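Side-chain contacts in 3-oxoacyl-[acyl-carrier-protein] synthase 3 (Micrococcus luteus NCTC 2665, PDB 4EWP), which probably catalyses the first condensation of fatty acid synthesis, joining acetyl-CoA with malonyl-ACP to give 3-oxobutanoyl-ACP: residues L74-L79 / A315-L320; Y117-A122 / V130-A135; W249-V254 / L340-Q345. All coordinates share one frame; numbering follows the deposited sequence.

Interaction 1 (L74-L79 / A315-L320); sequences LERAGL and AMHRLL
NE2 of His-317 lies over one face of the Arg-76 guanidinium, 3.1 Å from NH2 of Arg-76. The two planes are tilted by 23°, and seen from the ring the arginine arrives obliquely. In the plane of the guanidinium, at its edge, sits water 1; the same water lies 3.6 Å above the plane of the His-317 ring, over its centre. The angle is too poor for the NH2 and NE2 pair to be a hydrogen bond, and a third residue deals with both atoms: OE2 of Glu-72, one turn back on the arginine's helix, forms a salt bridge with NH2 of Arg-76 and a hydrogen bond with NE2 of His-317. That carboxylate would probably ease the placing of a guanidinium so near an imidazole.

The water makes a second link, accepting from NH1 of Arg-76 at 2.8 Å and donating to O of His-317 at 2.8 Å. CA of Arg-76 and CA of His-317 are 11.5 Å apart; the arginine, fully extended from CG to NE, covers most of the gap and the imidazole the rest, CG of His-317 being anti to its backbone N (chi1 -177°), which brings the ring end nearer. The C-terminal end of helix 62-76 carries a Schellman motif, with Gly-78 at positive phi.

Arg-76 also touches Ala-18, and His-317 touches Ala-21, both on strand 13-22, an outer strand of its sheet within this chain. The water-bridged link joins helix 62-76, packed on strands 13-22 and 170-180, to helix 311-322, between strand 13-22 and strand 269-274 of the other sheet, as in the layered thiolase fold.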
ATOM      1  N   LEU A  74      -4.864 -11.290 -18.226  1.00 24.42           N
ATOM      2  CA  LEU A  74      -5.048 -10.455 -19.401  1.00 23.95           C
ATOM      3  C   LEU A  74      -5.498 -11.291 -20.596  1.00 32.07           C
ATOM      4  O   LEU A  74      -6.441 -10.929 -21.308  1.00 32.37           O
ATOM      5  CB  LEU A  74      -3.756  -9.731 -19.725  1.00 18.47           C
ATOM      6  CG  LEU A  74      -3.501  -8.472 -18.899  1.00 22.67           C
ATOM      7  CD1 LEU A  74      -2.085  -7.932 -19.151  1.00 22.86           C
ATOM      8  CD2 LEU A  74      -4.561  -7.404 -19.206  1.00 17.94           C
ATOM      9  N   GLU A  75      -4.819 -12.418 -20.809  1.00 34.22           N
ATOM     10  CA  GLU A  75      -5.146 -13.317 -21.916  1.00 32.36           C
ATOM     11  C   GLU A  75      -6.572 -13.900 -21.795  1.00 28.74           C
ATOM     12  O   GLU A  75      -7.333 -13.952 -22.771  1.00 29.72           O
ATOM     13  CB  GLU A  75      -4.102 -14.429 -22.018  1.00 39.22           C
ATOM     14  CG  GLU A  75      -4.403 -15.438 -23.119  1.00 56.37           C
ATOM     15  CD  GLU A  75      -3.488 -16.654 -23.086  1.00 70.44           C
ATOM     16  OE1 GLU A  75      -2.999 -16.999 -21.984  1.00 75.93           O
ATOM     17  OE2 GLU A  75      -3.265 -17.267 -24.156  1.00 72.32           O
ATOM     18  N   ARG A  76      -6.938 -14.329 -20.593  1.00 23.52           N
ATOM     19  CA  ARG A  76      -8.279 -14.868 -20.357  1.00 25.56           C
ATOM     20  C   ARG A  76      -9.381 -13.828 -20.476  1.00 25.22           C
ATOM     21  O   ARG A  76     -10.511 -14.165 -20.783  1.00 24.49           O
ATOM     22  CB  ARG A  76      -8.360 -15.510 -18.980  1.00 25.66           C
ATOM     23  CG  ARG A  76      -7.672 -16.853 -18.876  1.00 28.82           C
ATOM     24  CD  ARG A  76      -7.869 -17.372 -17.481  1.00 39.05           C
ATOM     25  NE  ARG A  76      -7.234 -18.661 -17.301  1.00 50.26           N
ATOM     26  CZ  ARG A  76      -7.617 -19.541 -16.387  1.00 55.67           C
ATOM     27  NH1 ARG A  76      -8.636 -19.253 -15.588  1.00 56.18           N
ATOM     28  NH2 ARG A  76      -6.990 -20.704 -16.280  1.00 55.40           N
ATOM     29  N   ALA A  77      -9.046 -12.565 -20.215  1.00 23.28           N
ATOM     30  CA  ALA A  77     -10.002 -11.474 -20.354  1.00 20.22           C
ATOM     31  C   ALA A  77     -10.098 -10.961 -21.805  1.00 24.06           C
ATOM     32  O   ALA A  77     -10.945 -10.123 -22.126  1.00 24.20           O
ATOM     33  CB  ALA A  77      -9.630 -10.333 -19.394  1.00 20.76           C
ATOM     34  N   GLY A  78      -9.251 -11.472 -22.692  1.00 22.05           N
ATOM     35  CA  GLY A  78      -9.199 -10.955 -24.051  1.00 23.07           C
ATOM     36  C   GLY A  78      -8.683  -9.515 -24.101  1.00 24.65           C
ATOM     37  O   GLY A  78      -9.023  -8.758 -25.002  1.00 25.04           O
ATOM     38  N   LEU A  79      -7.871  -9.124 -23.119  1.00 25.26           N
ATOM     39  CA  LEU A  79      -7.372  -7.738 -23.038  1.00 25.72           C
ATOM     40  C   LEU A  79      -5.859  -7.666 -23.239  1.00 26.13           C
ATOM     41  O   LEU A  79      -5.182  -8.689 -23.252  1.00 25.46           O
ATOM     42  CB  LEU A  79      -7.702  -7.147 -21.664  1.00 24.70           C
ATOM     43  CG  LEU A  79      -9.158  -6.916 -21.254  1.00 23.06           C
ATOM     44  CD1 LEU A  79      -9.222  -6.626 -19.761  1.00 17.69           C
ATOM     45  CD2 LEU A  79      -9.811  -5.786 -22.071  1.00 19.56           C
ATOM     46  N   ALA A 315      -6.585 -20.164  -5.364  1.00 23.64           N
ATOM     47  CA  ALA A 315      -7.565 -21.217  -5.085  1.00 22.63           C
ATOM     48  C   ALA A 315      -8.746 -21.097  -6.038  1.00 27.10           C
ATOM     49  O   ALA A 315      -9.303 -22.098  -6.482  1.00 31.85           O
ATOM     50  CB  ALA A 315      -8.042 -21.139  -3.648  1.00 20.54           C
ATOM     51  N   MET A 316      -9.128 -19.861  -6.349  1.00 24.88           N
ATOM     52  CA  MET A 316     -10.222 -19.621  -7.288  1.00 25.95           C
ATOM     53  C   MET A 316      -9.844 -20.175  -8.650  1.00 28.71           C
ATOM     54  O   MET A 316     -10.652 -20.835  -9.325  1.00 27.32           O
ATOM     55  CB  MET A 316     -10.496 -18.124  -7.420  1.00 22.79           C
ATOM     56  CG  MET A 316     -11.656 -17.815  -8.338  1.00 22.73           C
ATOM     57  SD  MET A 316     -11.752 -16.064  -8.710  1.00 27.46           S
ATOM     58  CE  MET A 316     -12.099 -15.395  -7.082  1.00 26.47           C
ATOM     59  N   HIS A 317      -8.602 -19.900  -9.043  1.00 25.25           N
ATOM     60  CA  HIS A 317      -8.064 -20.385 -10.306  1.00 23.16           C
ATOM     61  C   HIS A 317      -8.115 -21.910 -10.372  1.00 27.82           C
ATOM     62  O   HIS A 317      -8.513 -22.486 -11.390  1.00 24.66           O
ATOM     63  CB  HIS A 317      -6.638 -19.879 -10.492  1.00 21.65           C
ATOM     64  CG  HIS A 317      -6.014 -20.256 -11.801  1.00 25.08           C
ATOM     65  ND1 HIS A 317      -5.421 -21.484 -12.020  1.00 26.66           N
ATOM     66  CD2 HIS A 317      -5.842 -19.547 -12.946  1.00 24.94           C
ATOM     67  CE1 HIS A 317      -4.938 -21.525 -13.250  1.00 30.23           C
ATOM     68  NE2 HIS A 317      -5.170 -20.357 -13.830  1.00 27.93           N
ATOM     69  N   ARG A 318      -7.723 -22.569  -9.288  1.00 27.99           N
ATOM     70  CA  ARG A 318      -7.754 -24.020  -9.257  1.00 25.32           C
ATOM     71  C   ARG A 318      -9.185 -24.547  -9.268  1.00 27.71           C
ATOM     72  O   ARG A 318      -9.467 -25.554  -9.901  1.00 28.49           O
ATOM     73  CB  ARG A 318      -7.002 -24.568  -8.047  1.00 28.57           C
ATOM     74  CG  ARG A 318      -7.035 -26.093  -7.954  1.00 27.83           C
ATOM     75  CD  ARG A 318      -6.200 -26.582  -6.792  1.00 31.60           C
ATOM     76  NE  ARG A 318      -6.183 -28.041  -6.701  1.00 37.17           N
ATOM     77  CZ  ARG A 318      -5.473 -28.728  -5.810  1.00 37.69           C
ATOM     78  NH1 ARG A 318      -4.711 -28.091  -4.934  1.00 36.17           N
ATOM     79  NH2 ARG A 318      -5.527 -30.055  -5.796  1.00 39.06           N
ATOM     80  N   LEU A 319     -10.086 -23.866  -8.571  1.00 27.78           N
ATOM     81  CA  LEU A 319     -11.483 -24.279  -8.549  1.00 29.49           C
ATOM     82  C   LEU A 319     -12.063 -24.316  -9.958  1.00 26.75           C
ATOM     83  O   LEU A 319     -12.790 -25.247 -10.321  1.00 27.62           O
ATOM     84  CB  LEU A 319     -12.297 -23.321  -7.681  1.00 31.45           C
ATOM     85  CG  LEU A 319     -13.093 -23.987  -6.567  1.00 39.53           C
ATOM     86  CD1 LEU A 319     -12.235 -25.045  -5.891  1.00 42.58           C
ATOM     87  CD2 LEU A 319     -13.588 -22.966  -5.557  1.00 40.75           C
ATOM     88  N   LEU A 320     -11.740 -23.295 -10.751  1.00 24.33           N
ATOM     89  CA  LEU A 320     -12.311 -23.158 -12.089  1.00 27.00           C
ATOM     90  C   LEU A 320     -11.721 -24.151 -13.076  1.00 33.67           C
ATOM     91  O   LEU A 320     -12.423 -24.647 -13.957  1.00 37.03           O
ATOM     92  CB  LEU A 320     -12.148 -21.735 -12.603  1.00 28.53           C
ATOM     93  CG  LEU A 320     -13.079 -20.780 -11.858  1.00 27.12           C
ATOM     94  CD1 LEU A 320     -12.647 -19.321 -11.987  1.00 24.11           C
ATOM     95  CD2 LEU A 320     -14.533 -20.998 -12.293  1.00 26.76           C
TER
HETATM   96  O   HOH W   1      -8.741 -21.532 -13.985  1.00 38.42           O

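Interaction 2 (Y117-A122 / V130-A135); sequences YDVSAA and VAQADA
Tyr-117 OH donates a hydrogen bond to OE1 of Gln-132 at 2.7 Å, and the two flat groups lie almost in one plane, 14° apart. The hydroxyl sits in the carbonyl plane of the amide at a C=O...donor angle of 148°, and OE1 in turn lies at the edge of the ring, 3.3 Å from CE1 of Tyr-117. Tyr-117 reaches out from its strand with CG between the backbone N and the carbonyl carbon (chi1 62°). Gln-132 comes to meet it with CG beside its own N and the chain extended beyond. Val-119, from the same strand as Tyr-117, meets the oncoming Gln-132 head-on, its CG2 3.5 Å from OE1 of Gln-132. An alanine in place of Gln-132 would probably strand the buried tyrosine hydroxyl without this acceptor and open a gap beside Val-119.

Strand 116-120 and helix 125-138 are the first two elements of a beta-alpha-beta crossover that ends in strand 144-152, with strand 86-90 between the two strands; Ile-88 there touches all three side chains. Tyr-117 and Gln-132 also pack against Gln-132 and Tyr-117 of the second subunit, where strand 116-120 extends the sheet antiparallel across the interface.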
ATOM      1  N   TYR A 117       0.171   1.063  -7.649  1.00 18.37           N
ATOM      2  CA  TYR A 117       0.637   1.155  -6.259  1.00 13.77           C
ATOM      3  C   TYR A 117       0.556  -0.186  -5.545  1.00 17.99           C
ATOM      4  O   TYR A 117      -0.238  -1.046  -5.932  1.00 16.40           O
ATOM      5  CB  TYR A 117      -0.164   2.204  -5.479  1.00 13.11           C
ATOM      6  CG  TYR A 117      -1.667   1.946  -5.340  1.00 15.53           C
ATOM      7  CD1 TYR A 117      -2.202   1.385  -4.186  1.00 11.75           C
ATOM      8  CD2 TYR A 117      -2.549   2.310  -6.350  1.00 13.57           C
ATOM      9  CE1 TYR A 117      -3.581   1.178  -4.059  1.00 15.11           C
ATOM     10  CE2 TYR A 117      -3.910   2.111  -6.227  1.00 13.00           C
ATOM     11  CZ  TYR A 117      -4.420   1.556  -5.089  1.00 14.30           C
ATOM     12  OH  TYR A 117      -5.775   1.374  -4.992  1.00 15.81           O
ATOM     13  N   ASP A 118       1.373  -0.356  -4.508  1.00 15.40           N
ATOM     14  CA  ASP A 118       1.304  -1.543  -3.656  1.00 16.38           C
ATOM     15  C   ASP A 118       0.437  -1.209  -2.455  1.00 20.25           C
ATOM     16  O   ASP A 118       0.358  -0.048  -2.044  1.00 17.90           O
ATOM     17  CB  ASP A 118       2.685  -1.953  -3.130  1.00 13.42           C
ATOM     18  CG  ASP A 118       3.641  -2.407  -4.227  1.00 21.14           C
ATOM     19  OD1 ASP A 118       3.232  -2.516  -5.414  1.00 22.66           O
ATOM     20  OD2 ASP A 118       4.822  -2.661  -3.888  1.00 22.02           O
ATOM     21  N   VAL A 119      -0.196  -2.239  -1.898  1.00 15.77           N
ATOM     22  CA  VAL A 119      -1.060  -2.126  -0.735  1.00 17.25           C
ATOM     23  C   VAL A 119      -0.531  -3.048   0.364  1.00 19.63           C
ATOM     24  O   VAL A 119      -0.007  -4.124   0.078  1.00 18.55           O
ATOM     25  CB  VAL A 119      -2.499  -2.556  -1.090  1.00 21.52           C
ATOM     26  CG1 VAL A 119      -3.233  -3.061   0.127  1.00 17.75           C
ATOM     27  CG2 VAL A 119      -3.248  -1.412  -1.737  1.00 22.78           C
ATOM     28  N   SER A 120      -0.631  -2.614   1.614  1.00 18.47           N
ATOM     29  CA  SER A 120      -0.220  -3.447   2.733  1.00 19.98           C
ATOM     30  C   SER A 120      -1.431  -3.803   3.586  1.00 18.21           C
ATOM     31  O   SER A 120      -1.902  -2.983   4.396  1.00 19.99           O
ATOM     32  CB  SER A 120       0.826  -2.748   3.602  1.00 23.41           C
ATOM     33  OG  SER A 120       1.273  -3.600   4.653  1.00 24.78           O
ATOM     34  N   ALA A 121      -1.915  -5.030   3.405  1.00 15.85           N
ATOM     35  CA  ALA A 121      -3.045  -5.541   4.166  1.00 15.00           C
ATOM     36  C   ALA A 121      -2.906  -7.046   4.355  1.00 16.86           C
ATOM     37  O   ALA A 121      -3.906  -7.797   4.444  1.00 13.95           O
ATOM     38  CB  ALA A 121      -4.344  -5.185   3.483  1.00 12.25           C
ATOM     39  N   ALA A 122      -1.650  -7.484   4.409  1.00 16.19           N
ATOM     40  CA  ALA A 122      -1.342  -8.854   4.780  1.00 16.94           C
ATOM     41  C   ALA A 122      -2.149  -9.849   3.954  1.00 18.29           C
ATOM     42  O   ALA A 122      -2.354  -9.645   2.744  1.00 20.21           O
ATOM     43  CB  ALA A 122      -1.605  -9.058   6.278  1.00 15.63           C
ATOM     44  N   VAL A 130      -9.647  -5.991  -3.992  1.00 19.12           N
ATOM     45  CA  VAL A 130     -10.905  -6.100  -4.717  1.00 16.81           C
ATOM     46  C   VAL A 130     -11.858  -4.987  -4.285  1.00 16.55           C
ATOM     47  O   VAL A 130     -12.532  -4.401  -5.119  1.00 16.89           O
ATOM     48  CB  VAL A 130     -11.533  -7.507  -4.554  1.00 13.97           C
ATOM     49  CG1 VAL A 130     -12.983  -7.532  -5.045  1.00 12.42           C
ATOM     50  CG2 VAL A 130     -10.680  -8.552  -5.303  1.00 11.89           C
ATOM     51  N   ALA A 131     -11.882  -4.679  -2.987  1.00 16.15           N
ATOM     52  CA  ALA A 131     -12.720  -3.591  -2.481  1.00 16.39           C
ATOM     53  C   ALA A 131     -12.325  -2.300  -3.189  1.00 20.55           C
ATOM     54  O   ALA A 131     -13.179  -1.531  -3.649  1.00 19.25           O
ATOM     55  CB  ALA A 131     -12.557  -3.444  -0.976  1.00 14.92           C
ATOM     56  N   GLN A 132     -11.017  -2.075  -3.295  1.00 20.99           N
ATOM     57  CA  GLN A 132     -10.507  -0.861  -3.922  1.00 22.80           C
ATOM     58  C   GLN A 132     -10.850  -0.828  -5.411  1.00 20.52           C
ATOM     59  O   GLN A 132     -11.407   0.143  -5.909  1.00 19.55           O
ATOM     60  CB  GLN A 132      -8.996  -0.751  -3.701  1.00 19.12           C
ATOM     61  CG  GLN A 132      -8.602  -0.415  -2.274  1.00 16.96           C
ATOM     62  CD  GLN A 132      -7.126  -0.615  -2.036  1.00 18.68           C
ATOM     63  OE1 GLN A 132      -6.296  -0.080  -2.766  1.00 22.58           O
ATOM     64  NE2 GLN A 132      -6.788  -1.392  -1.023  1.00 15.33           N
ATOM     65  N   ALA A 133     -10.534  -1.918  -6.101  1.00 19.23           N
ATOM     66  CA  ALA A 133     -10.838  -2.060  -7.520  1.00 22.37           C
ATOM     67  C   ALA A 133     -12.328  -1.813  -7.789  1.00 22.77           C
ATOM     68  O   ALA A 133     -12.693  -1.056  -8.695  1.00 21.30           O
ATOM     69  CB  ALA A 133     -10.421  -3.459  -8.014  1.00 17.91           C
ATOM     70  N   ASP A 134     -13.179  -2.452  -6.994  1.00 21.62           N
ATOM     71  CA  ASP A 134     -14.627  -2.282  -7.112  1.00 20.41           C
ATOM     72  C   ASP A 134     -15.000  -0.800  -6.970  1.00 17.83           C
ATOM     73  O   ASP A 134     -15.797  -0.253  -7.760  1.00 18.82           O
ATOM     74  CB  ASP A 134     -15.327  -3.144  -6.049  1.00 20.14           C
ATOM     75  CG  ASP A 134     -16.833  -2.951  -6.029  1.00 26.67           C
ATOM     76  OD1 ASP A 134     -17.479  -3.122  -7.080  1.00 28.27           O
ATOM     77  OD2 ASP A 134     -17.379  -2.629  -4.960  1.00 30.28           O
ATOM     78  N   ALA A 135     -14.424  -0.148  -5.961  1.00 16.79           N
ATOM     79  CA  ALA A 135     -14.670   1.277  -5.747  1.00 21.39           C
ATOM     80  C   ALA A 135     -14.220   2.111  -6.952  1.00 18.72           C
ATOM     81  O   ALA A 135     -14.933   3.017  -7.383  1.00 20.68           O
ATOM     82  CB  ALA A 135     -13.973   1.767  -4.479  1.00 20.85           C
TER

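Interaction 3 (W249-V254 / L340-Q345); sequences WSMAKV and LVYGAQ
Segment 249-254 of helix 240-262 crosses strand segment 341-345 with N-to-C directions 37° apart and the axes 9.6 Å apart at closest, and Met-251 comes nearest to Tyr-342 and Val-254 to Ala-344. Two helix side chains, one turn apart, grip the tyrosine. CG2 of Val-254 lies over one face of the Tyr-342 ring, 4.1 Å from its centroid and 22° off the normal, a CH-pi contact displaced toward the CE2 side of the ring. At the root of the side chain SD of Met-251 comes to 3.4 Å from CB of Tyr-342. The same sulfur makes a Met-aromatic contact, 4.7 Å from the ring centroid and oblique, with CE of Met-251 3.7 Å from CD1 of Tyr-342. Bends at chi2 and chi3 of Met-251 fold its end back onto the tyrosine. Val-254 uses its other branch as well: CG1 reaches CD2 of Tyr-342 and packs at 4.1 Å against CB of Ala-344.

Predicted active-site residues are near: the side chain of Met-251 is about 8 Å from that of His-275, and that of Tyr-342 about 9 Å from that of Cys-123. Within the fold, helix 240-262 packs on the second five-stranded sheet, where strand 341-348 pairs with 189-192 and 330-337. Ile-334 of the latter touches Met-251, Val-254 and Ala-344, Phe-285 of helix 279-288 lies against Met-251, and Pro-113 of the second subunit packs on Tyr-342.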
ATOM      1  N   TRP A 249     -14.134 -18.144  14.443  1.00 32.70           N
ATOM      2  CA  TRP A 249     -15.339 -17.673  15.124  1.00 34.79           C
ATOM      3  C   TRP A 249     -15.626 -16.187  14.908  1.00 40.40           C
ATOM      4  O   TRP A 249     -16.780 -15.762  14.974  1.00 45.94           O
ATOM      5  CB  TRP A 249     -15.251 -18.003  16.613  1.00 40.30           C
ATOM      6  CG  TRP A 249     -14.729 -19.394  16.812  1.00 41.13           C
ATOM      7  CD1 TRP A 249     -13.475 -19.752  17.213  1.00 43.21           C
ATOM      8  CD2 TRP A 249     -15.424 -20.608  16.547  1.00 37.02           C
ATOM      9  NE1 TRP A 249     -13.354 -21.115  17.240  1.00 40.94           N
ATOM     10  CE2 TRP A 249     -14.538 -21.668  16.832  1.00 40.19           C
ATOM     11  CE3 TRP A 249     -16.715 -20.909  16.106  1.00 38.07           C
ATOM     12  CZ2 TRP A 249     -14.899 -23.004  16.693  1.00 41.61           C
ATOM     13  CZ3 TRP A 249     -17.072 -22.233  15.973  1.00 42.36           C
ATOM     14  CH2 TRP A 249     -16.166 -23.266  16.265  1.00 42.55           C
ATOM     15  N   SER A 250     -14.590 -15.397  14.633  1.00 31.81           N
ATOM     16  CA  SER A 250     -14.807 -13.994  14.307  1.00 26.98           C
ATOM     17  C   SER A 250     -15.107 -13.795  12.819  1.00 26.10           C
ATOM     18  O   SER A 250     -16.060 -13.106  12.447  1.00 25.13           O
ATOM     19  CB  SER A 250     -13.609 -13.148  14.740  1.00 28.69           C
ATOM     20  OG  SER A 250     -13.659 -12.918  16.135  1.00 30.90           O
ATOM     21  N   MET A 251     -14.292 -14.408  11.972  1.00 22.64           N
ATOM     22  CA  MET A 251     -14.496 -14.319  10.543  1.00 20.63           C
ATOM     23  C   MET A 251     -15.814 -14.952  10.097  1.00 21.42           C
ATOM     24  O   MET A 251     -16.382 -14.551   9.092  1.00 27.89           O
ATOM     25  CB  MET A 251     -13.306 -14.907   9.792  1.00 20.86           C
ATOM     26  CG  MET A 251     -12.022 -14.086   9.979  1.00 26.42           C
ATOM     27  SD  MET A 251     -12.143 -12.347   9.465  1.00 29.44           S
ATOM     28  CE  MET A 251     -12.536 -11.495  10.992  1.00 19.35           C
ATOM     29  N   ALA A 252     -16.323 -15.918  10.846  1.00 24.86           N
ATOM     30  CA  ALA A 252     -17.599 -16.499  10.461  1.00 24.63           C
ATOM     31  C   ALA A 252     -18.685 -15.425  10.517  1.00 23.90           C
ATOM     32  O   ALA A 252     -19.605 -15.425   9.709  1.00 29.02           O
ATOM     33  CB  ALA A 252     -17.951 -17.699  11.322  1.00 23.73           C
ATOM     34  N   LYS A 253     -18.562 -14.486  11.445  1.00 27.72           N
ATOM     35  CA  LYS A 253     -19.536 -13.401  11.553  1.00 31.28           C
ATOM     36  C   LYS A 253     -19.379 -12.456  10.370  1.00 30.83           C
ATOM     37  O   LYS A 253     -20.366 -11.964   9.822  1.00 30.73           O
ATOM     38  CB  LYS A 253     -19.365 -12.639  12.869  1.00 34.80           C
ATOM     39  CG  LYS A 253     -19.337 -13.547  14.094  1.00 46.85           C
ATOM     40  CD  LYS A 253     -19.313 -12.753  15.398  1.00 51.98           C
ATOM     41  CE  LYS A 253     -19.201 -13.678  16.598  1.00 53.48           C
ATOM     42  NZ  LYS A 253     -19.371 -12.933  17.872  1.00 55.11           N
ATOM     43  N   VAL A 254     -18.130 -12.210   9.978  1.00 26.42           N
ATOM     44  CA  VAL A 254     -17.852 -11.380   8.815  1.00 26.40           C
ATOM     45  C   VAL A 254     -18.469 -12.028   7.562  1.00 26.96           C
ATOM     46  O   VAL A 254     -19.152 -11.373   6.768  1.00 22.25           O
ATOM     47  CB  VAL A 254     -16.328 -11.165   8.623  1.00 23.60           C
ATOM     48  CG1 VAL A 254     -16.029 -10.404   7.319  1.00 18.20           C
ATOM     49  CG2 VAL A 254     -15.729 -10.437   9.833  1.00 24.91           C
ATOM     50  N   LEU A 340      -4.832  -6.635  13.203  1.00 24.31           N
ATOM     51  CA  LEU A 340      -5.405  -7.644  12.325  1.00 20.19           C
ATOM     52  C   LEU A 340      -6.282  -6.951  11.273  1.00 23.84           C
ATOM     53  O   LEU A 340      -6.849  -5.892  11.533  1.00 21.99           O
ATOM     54  CB  LEU A 340      -6.234  -8.622  13.159  1.00 20.86           C
ATOM     55  CG  LEU A 340      -5.500  -9.566  14.130  1.00 19.84           C
ATOM     56  CD1 LEU A 340      -6.454 -10.188  15.155  1.00 23.24           C
ATOM     57  CD2 LEU A 340      -4.771 -10.656  13.360  1.00 16.26           C
ATOM     58  N   VAL A 341      -6.373  -7.537  10.082  1.00 22.50           N
ATOM     59  CA  VAL A 341      -7.262  -7.018   9.044  1.00 21.54           C
ATOM     60  C   VAL A 341      -8.025  -8.151   8.354  1.00 19.97           C
ATOM     61  O   VAL A 341      -7.575  -9.299   8.341  1.00 16.84           O
ATOM     62  CB  VAL A 341      -6.509  -6.179   7.979  1.00 18.11           C
ATOM     63  CG1 VAL A 341      -5.927  -4.910   8.602  1.00 13.72           C
ATOM     64  CG2 VAL A 341      -5.423  -7.016   7.285  1.00 17.08           C
ATOM     65  N   TYR A 342      -9.177  -7.813   7.777  1.00 21.09           N
ATOM     66  CA  TYR A 342      -9.992  -8.772   7.040  1.00 18.93           C
ATOM     67  C   TYR A 342     -10.808  -8.100   5.936  1.00 21.84           C
ATOM     68  O   TYR A 342     -11.126  -6.920   6.022  1.00 26.30           O
ATOM     69  CB  TYR A 342     -10.954  -9.474   7.990  1.00 16.74           C
ATOM     70  CG  TYR A 342     -11.887  -8.535   8.723  1.00 19.61           C
ATOM     71  CD1 TYR A 342     -11.600  -8.096  10.012  1.00 21.98           C
ATOM     72  CD2 TYR A 342     -13.056  -8.087   8.127  1.00 24.85           C
ATOM     73  CE1 TYR A 342     -12.460  -7.242  10.689  1.00 21.59           C
ATOM     74  CE2 TYR A 342     -13.917  -7.236   8.791  1.00 26.90           C
ATOM     75  CZ  TYR A 342     -13.613  -6.815  10.069  1.00 25.65           C
ATOM     76  OH  TYR A 342     -14.482  -5.967  10.721  1.00 32.93           O
ATOM     77  N   GLY A 343     -11.172  -8.871   4.919  1.00 20.42           N
ATOM     78  CA  GLY A 343     -12.025  -8.378   3.853  1.00 22.21           C
ATOM     79  C   GLY A 343     -12.805  -9.520   3.212  1.00 24.72           C
ATOM     80  O   GLY A 343     -12.274 -10.633   3.066  1.00 22.90           O
ATOM     81  N   ALA A 344     -14.060  -9.252   2.842  1.00 22.28           N
ATOM     82  CA  ALA A 344     -14.907 -10.260   2.219  1.00 21.09           C
ATOM     83  C   ALA A 344     -15.866  -9.684   1.180  1.00 23.47           C
ATOM     84  O   ALA A 344     -16.349  -8.557   1.328  1.00 24.20           O
ATOM     85  CB  ALA A 344     -15.704 -11.027   3.289  1.00 14.91           C
ATOM     86  N   GLN A 345     -16.163 -10.489   0.160  1.00 21.89           N
ATOM     87  CA  GLN A 345     -17.155 -10.161  -0.864  1.00 20.29           C
ATOM     88  C   GLN A 345     -17.807 -11.425  -1.388  1.00 21.15           C
ATOM     89  O   GLN A 345     -17.213 -12.504  -1.361  1.00 21.04           O
ATOM     90  CB  GLN A 345     -16.506  -9.471  -2.073  1.00 18.06           C
ATOM     91  CG  GLN A 345     -15.824  -8.180  -1.788  1.00 20.02           C
ATOM     92  CD  GLN A 345     -14.333  -8.341  -1.570  1.00 20.18           C
ATOM     93  OE1 GLN A 345     -13.768  -9.427  -1.726  1.00 17.95           O
ATOM     94  NE2 GLN A 345     -13.682  -7.245  -1.213  1.00 21.76           N
TER

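Along the chain, interaction 2 is nested inside the loop closed by interaction 1, interaction 3 follows interaction 2, and the segments of 1 and 3 alternate. Centres lie about 19 Å (1 and 2), about 25 Å (1 and 3) and about 16 Å (2 and 3) apart. Interactions 2 and 3 touch: O of Ala-121 is 3.3 Å from CG2 of Val-341. Helix 125-138 packs by Gln-132 on Ile-88 of the first sheet and by Val-130 on Gln-345 of the second; helix 311-322 likewise touches both, so these two lie between the sheets, as in the layered thiolase fold, while helix 62-76 packs on the first. Interactions 2 and 3 also meet the second subunit.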